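YerB protein (Bacillus subtilis, PDB 2PSB) is a putative membrane-attached lipoprotein of unknown function that interacts with the helicase PcrA. Local coordinates at residues 259-273 and 279-291. Residues are numbered along the deposited sequence; the frame is centred on the assembly and turned at random.
Sequences LFQHGNVIETDWKQV and PVKDGKWLPFVPG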
loop_
_atom_site.group_PDB
_atom_site.type_symbol
_atom_site.label_atom_id
_atom_site.label_comp_id
_atom_site.label_asym_id
_atom_site.label_seq_id
_atom_site.Cartn_x
_atom_site.Cartn_y
_atom_site.Cartn_z
ATOM N N LEU A 259 -11.169 0.373 12.071
ATOM C CA LEU A 259 -11.521 1.061 10.843
ATOM C C LEU A 259 -11.928 2.497 11.145
ATOM O O LEU A 259 -12.872 2.734 11.898
ATOM C CB LEU A 259 -12.664 0.319 10.152
ATOM C CG LEU A 259 -13.107 0.854 8.789
ATOM C CD1 LEU A 259 -11.937 0.794 7.767
ATOM C CD2 LEU A 259 -14.282 0.021 8.308
ATOM N N PHE A 260 -11.200 3.448 10.559
ATOM C CA PHE A 260 -11.466 4.870 10.752
ATOM C C PHE A 260 -11.926 5.533 9.470
ATOM O O PHE A 260 -11.192 5.569 8.473
ATOM C CB PHE A 260 -10.219 5.615 11.227
ATOM C CG PHE A 260 -9.627 5.081 12.489
ATOM C CD1 PHE A 260 -8.904 3.897 12.486
ATOM C CD2 PHE A 260 -9.790 5.772 13.694
ATOM C CE1 PHE A 260 -8.346 3.401 13.663
ATOM C CE2 PHE A 260 -9.237 5.285 14.873
ATOM C CZ PHE A 260 -8.514 4.098 14.859
ATOM N N GLN A 261 -13.135 6.076 9.511
ATOM C CA GLN A 261 -13.716 6.770 8.374
ATOM C C GLN A 261 -14.672 7.833 8.917
ATOM O O GLN A 261 -15.355 7.605 9.912
ATOM C CB GLN A 261 -14.450 5.768 7.467
ATOM C CG GLN A 261 -14.993 4.568 8.208
ATOM C CD GLN A 261 -15.781 3.611 7.323
ATOM O OE1 GLN A 261 -15.292 3.126 6.298
ATOM N NE2 GLN A 261 -17.005 3.322 7.730
ATOM N N HIS A 262 -14.700 9.002 8.287
ATOM C CA HIS A 262 -15.577 10.085 8.730
ATOM C C HIS A 262 -15.353 10.466 10.192
ATOM O O HIS A 262 -16.304 10.717 10.927
ATOM C CB HIS A 262 -17.041 9.684 8.538
ATOM C CG HIS A 262 -17.461 9.616 7.105
ATOM N ND1 HIS A 262 -18.509 8.833 6.675
ATOM C CD2 HIS A 262 -16.981 10.239 6.003
ATOM C CE1 HIS A 262 -18.655 8.973 5.369
ATOM N NE2 HIS A 262 -17.739 9.822 4.936
ATOM N N GLY A 263 -14.100 10.507 10.619
ATOM C CA GLY A 263 -13.826 10.863 11.997
ATOM C C GLY A 263 -14.263 9.763 12.941
ATOM O O GLY A 263 -13.944 9.791 14.131
ATOM N N ASN A 264 -14.994 8.790 12.405
ATOM C CA ASN A 264 -15.471 7.666 13.203
ATOM C C ASN A 264 -14.410 6.594 13.361
ATOM O O ASN A 264 -13.445 6.541 12.611
ATOM C CB ASN A 264 -16.711 7.026 12.566
ATOM C CG ASN A 264 -17.968 7.835 12.792
ATOM O OD1 ASN A 264 -18.027 9.018 12.464
ATOM N ND2 ASN A 264 -18.987 7.195 13.352
ATOM N N VAL A 265 -14.612 5.741 14.357
ATOM C CA VAL A 265 -13.725 4.626 14.640
ATOM C C VAL A 265 -14.654 3.428 14.792
ATOM O O VAL A 265 -15.778 3.563 15.278
ATOM C CB VAL A 265 -12.926 4.843 15.949
ATOM C CG1 VAL A 265 -13.864 5.120 17.094
ATOM C CG2 VAL A 265 -12.078 3.617 16.253
ATOM N N ILE A 266 -14.197 2.261 14.350
ATOM C CA ILE A 266 -15.005 1.052 14.426
ATOM C C ILE A 266 -14.111 -0.107 14.790
ATOM O O ILE A 266 -13.104 -0.349 14.124
ATOM C CB ILE A 266 -15.661 0.722 13.070
ATOM C CG1 ILE A 266 -16.520 1.891 12.600
ATOM C CG2 ILE A 266 -16.496 -0.542 13.190
ATOM C CD1 ILE A 266 -17.074 1.716 11.200
ATOM N N GLU A 267 -14.460 -0.815 15.856
ATOM C CA GLU A 267 -13.669 -1.969 16.250
ATOM C C GLU A 267 -14.098 -3.084 15.320
ATOM O O GLU A 267 -15.287 -3.276 15.082
ATOM C CB GLU A 267 -13.942 -2.356 17.703
ATOM C CG GLU A 267 -12.874 -1.890 18.674
ATOM C CD GLU A 267 -13.006 -2.550 20.038
ATOM O OE1 GLU A 267 -13.882 -2.128 20.829
ATOM O OE2 GLU A 267 -12.239 -3.503 20.307
ATOM N N THR A 268 -13.145 -3.825 14.780
ATOM C CA THR A 268 -13.531 -4.878 13.860
ATOM C C THR A 268 -12.573 -6.045 13.811
ATOM O O THR A 268 -11.571 -6.087 14.521
ATOM C CB THR A 268 -13.679 -4.316 12.428
ATOM O OG1 THR A 268 -14.265 -5.313 11.584
ATOM C CG2 THR A 268 -12.325 -3.933 11.862
ATOM N N ASP A 269 -12.929 -7.008 12.972
ATOM C CA ASP A 269 -12.119 -8.185 12.726
ATOM C C ASP A 269 -11.811 -8.075 11.247
ATOM O O ASP A 269 -12.123 -7.067 10.613
ATOM C CB ASP A 269 -12.912 -9.467 12.993
ATOM C CG ASP A 269 -13.177 -9.691 14.470
ATOM O OD1 ASP A 269 -12.202 -9.908 15.220
ATOM O OD2 ASP A 269 -14.354 -9.643 14.875
ATOM N N TRP A 270 -11.188 -9.109 10.704
ATOM C CA TRP A 270 -10.859 -9.144 9.288
ATOM C C TRP A 270 -10.599 -10.580 8.862
ATOM O O TRP A 270 -10.005 -11.368 9.602
ATOM C CB TRP A 270 -9.630 -8.280 8.977
ATOM C CG TRP A 270 -8.355 -8.766 9.597
ATOM C CD1 TRP A 270 -7.821 -8.376 10.794
ATOM C CD2 TRP A 270 -7.472 -9.767 9.074
ATOM N NE1 TRP A 270 -6.669 -9.074 11.049
ATOM C CE2 TRP A 270 -6.432 -9.937 10.011
ATOM C CE3 TRP A 270 -7.461 -10.541 7.905
ATOM C CZ2 TRP A 270 -5.388 -10.852 9.818
ATOM C CZ3 TRP A 270 -6.420 -11.450 7.713
ATOM C CH2 TRP A 270 -5.404 -11.599 8.665
ATOM N N LYS A 271 -11.075 -10.916 7.673
ATOM C CA LYS A 271 -10.879 -12.241 7.117
ATOM C C LYS A 271 -10.288 -12.012 5.739
ATOM O O LYS A 271 -10.379 -10.906 5.189
ATOM C CB LYS A 271 -12.209 -12.980 6.942
ATOM C CG LYS A 271 -12.889 -13.490 8.209
ATOM C CD LYS A 271 -14.217 -14.165 7.835
ATOM C CE LYS A 271 -15.078 -14.513 9.058
ATOM N NZ LYS A 271 -14.509 -15.603 9.898
ATOM N N GLN A 272 -9.670 -13.049 5.185
ATOM C CA GLN A 272 -9.127 -12.940 3.853
ATOM C C GLN A 272 -10.192 -13.522 2.950
ATOM O O GLN A 272 -10.685 -14.616 3.200
ATOM C CB GLN A 272 -7.846 -13.748 3.697
ATOM C CG GLN A 272 -7.126 -13.449 2.388
ATOM C CD GLN A 272 -5.966 -14.388 2.120
ATOM O OE1 GLN A 272 -6.132 -15.444 1.512
ATOM N NE2 GLN A 272 -4.785 -14.011 2.587
ATOM N N VAL A 273 -10.565 -12.777 1.919
ATOM C CA VAL A 273 -11.558 -13.231 0.958
ATOM C C VAL A 273 -10.973 -12.989 -0.424
ATOM O O VAL A 273 -10.806 -11.849 -0.853
ATOM C CB VAL A 273 -12.875 -12.457 1.104
ATOM C CG1 VAL A 273 -13.924 -13.056 0.192
ATOM C CG2 VAL A 273 -13.345 -12.495 2.545
ATOM N N PRO A 279 -12.542 -6.269 6.140
ATOM C CA PRO A 279 -12.982 -5.941 7.503
ATOM C C PRO A 279 -14.397 -6.510 7.668
ATOM O O PRO A 279 -15.267 -6.272 6.829
ATOM C CB PRO A 279 -12.962 -4.414 7.516
ATOM C CG PRO A 279 -13.319 -4.069 6.070
ATOM C CD PRO A 279 -12.519 -5.071 5.278
ATOM N N VAL A 280 -14.624 -7.284 8.722
ATOM C CA VAL A 280 -15.942 -7.872 8.929
ATOM C C VAL A 280 -16.373 -7.727 10.377
ATOM O O VAL A 280 -15.586 -7.945 11.291
ATOM C CB VAL A 280 -15.962 -9.369 8.555
ATOM C CG1 VAL A 280 -15.604 -9.543 7.076
ATOM C CG2 VAL A 280 -14.988 -10.133 9.423
ATOM N N LYS A 281 -17.628 -7.357 10.580
ATOM C CA LYS A 281 -18.139 -7.186 11.921
ATOM C C LYS A 281 -19.580 -7.654 12.030
ATOM O O LYS A 281 -20.432 -7.280 11.226
ATOM C CB LYS A 281 -18.015 -5.717 12.347
ATOM C CG LYS A 281 -18.004 -5.530 13.864
ATOM C CD LYS A 281 -17.058 -6.543 14.512
ATOM C CE LYS A 281 -17.069 -6.459 16.029
ATOM N NZ LYS A 281 -16.429 -7.650 16.652
ATOM N N ASP A 282 -19.826 -8.481 13.041
ATOM C CA ASP A 282 -21.138 -9.048 13.324
ATOM C C ASP A 282 -21.633 -9.887 12.172
ATOM O O ASP A 282 -22.810 -9.876 11.836
ATOM C CB ASP A 282 -22.152 -7.949 13.647
ATOM C CG ASP A 282 -21.699 -7.062 14.786
ATOM O OD1 ASP A 282 -20.980 -7.558 15.680
ATOM O OD2 ASP A 282 -22.061 -5.867 14.784
ATOM N N GLY A 283 -20.713 -10.609 11.553
ATOM C CA GLY A 283 -21.097 -11.466 10.452
ATOM C C GLY A 283 -21.285 -10.793 9.108
ATOM O O GLY A 283 -21.870 -11.382 8.196
ATOM N N LYS A 284 -20.807 -9.562 8.971
ATOM C CA LYS A 284 -20.924 -8.871 7.694
ATOM C C LYS A 284 -19.713 -8.018 7.366
ATOM O O LYS A 284 -18.981 -7.579 8.250
ATOM C CB LYS A 284 -22.184 -8.007 7.654
ATOM C CG LYS A 284 -22.384 -7.128 8.869
ATOM C CD LYS A 284 -23.657 -6.304 8.748
ATOM C CE LYS A 284 -24.879 -7.175 8.478
ATOM N NZ LYS A 284 -26.125 -6.354 8.398
ATOM N N TRP A 285 -19.502 -7.815 6.072
ATOM C CA TRP A 285 -18.403 -6.997 5.575
ATOM C C TRP A 285 -18.721 -5.543 5.890
ATOM O O TRP A 285 -19.861 -5.098 5.719
ATOM C CB TRP A 285 -18.292 -7.095 4.053
ATOM C CG TRP A 285 -17.916 -8.419 3.483
ATOM C CD1 TRP A 285 -18.171 -9.660 4.008
ATOM C CD2 TRP A 285 -17.275 -8.639 2.224
ATOM N NE1 TRP A 285 -17.729 -10.635 3.144
ATOM C CE2 TRP A 285 -17.175 -10.037 2.042
ATOM C CE3 TRP A 285 -16.774 -7.787 1.228
ATOM C CZ2 TRP A 285 -16.592 -10.609 0.898
ATOM C CZ3 TRP A 285 -16.192 -8.351 0.088
ATOM C CH2 TRP A 285 -16.106 -9.754 -0.064
ATOM N N LEU A 286 -17.718 -4.808 6.352
ATOM C CA LEU A 286 -17.884 -3.390 6.610
ATOM C C LEU A 286 -17.477 -2.721 5.295
ATOM O O LEU A 286 -16.459 -3.074 4.713
ATOM C CB LEU A 286 -16.957 -2.945 7.737
ATOM C CG LEU A 286 -17.435 -3.363 9.127
ATOM C CD1 LEU A 286 -16.321 -3.172 10.140
ATOM C CD2 LEU A 286 -18.665 -2.545 9.497
ATOM N N PRO A 287 -18.286 -1.775 4.790
ATOM C CA PRO A 287 -17.907 -1.121 3.532
ATOM C C PRO A 287 -16.913 0.033 3.744
ATOM O O PRO A 287 -16.696 0.476 4.872
ATOM C CB PRO A 287 -19.246 -0.630 2.995
ATOM C CG PRO A 287 -19.950 -0.226 4.239
ATOM C CD PRO A 287 -19.650 -1.382 5.193
ATOM N N PHE A 288 -16.314 0.504 2.653
ATOM C CA PHE A 288 -15.378 1.630 2.702
ATOM C C PHE A 288 -16.086 2.847 2.127
ATOM O O PHE A 288 -17.031 2.715 1.337
ATOM C CB PHE A 288 -14.129 1.405 1.832
ATOM C CG PHE A 288 -13.167 0.380 2.360
ATOM C CD1 PHE A 288 -12.876 0.290 3.721
ATOM C CD2 PHE A 288 -12.510 -0.475 1.480
ATOM C CE1 PHE A 288 -11.937 -0.646 4.192
ATOM C CE2 PHE A 288 -11.572 -1.409 1.941
ATOM C CZ PHE A 288 -11.285 -1.494 3.296
ATOM N N VAL A 289 -15.613 4.026 2.526
ATOM C CA VAL A 289 -16.128 5.301 2.035
ATOM C C VAL A 289 -15.457 5.525 0.679
ATOM O O VAL A 289 -14.255 5.331 0.546
ATOM C CB VAL A 289 -15.700 6.475 2.965
ATOM C CG1 VAL A 289 -15.888 7.806 2.246
ATOM C CG2 VAL A 289 -16.496 6.445 4.270
ATOM N N PRO A 290 -16.215 5.952 -0.340
ATOM C CA PRO A 290 -15.559 6.169 -1.639
ATOM C C PRO A 290 -14.299 7.047 -1.520
ATOM O O PRO A 290 -14.311 8.078 -0.853
ATOM C CB PRO A 290 -16.651 6.839 -2.470
ATOM C CG PRO A 290 -17.915 6.279 -1.896
ATOM C CD PRO A 290 -17.652 6.279 -0.403
ATOM N N GLY A 291 -13.206 6.625 -2.154
ATOM C CA GLY A 291 -11.977 7.402 -2.091
ATOM C C GLY A 291 -10.737 6.568 -1.824
ATOM O O GLY A 291 -10.740 5.354 -2.017
HETATM O O HOH W 1 -17.859 0.791 7.218
#
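Val289 CG2 sits over one face of the His262 imidazole, 3.8 Å from the ring centroid, a CH-pi contact, while Leu259 CD1 meets the Phe288 ring at its edge, 3.9 Å from CE1. In both pairs the loop after the weakly bonded strand 284-285 packs against the antiparallel beta hairpin 255-261/264-273 of the DUF3048 C-terminal region, which reverses at a type I' turn and whose second strand pairs antiparallel with 276-281. Asp269 and Val280 form a hydrogen-bonded pair, Val280 N to Asp269 O being 3.1 Å with the donor well above the carbonyl plane. Leu286 CD1 and the Thr268 side chain meet tip to tip; Ile266 CG2 lies 4.0 Å from the same methyl. With CG anti to the backbone N (chi1 -157°) and a bend at chi2, Lys281 lays its chain past Glu267 O and brings NZ to Asp269 OD2, a long, weak salt bridge of 3.4 Å. A methionine in its place would probably leave Asp269 OD2 without this charged mate, although OD1 keeps a long, weak ion pair with Lys256. Val273 CG1 approaches Trp285 CZ2 obliquely. One water joins the first hairpin to the loop, accepting from Gln261 NE2 at 2.7 Å and donating to Pro287 O.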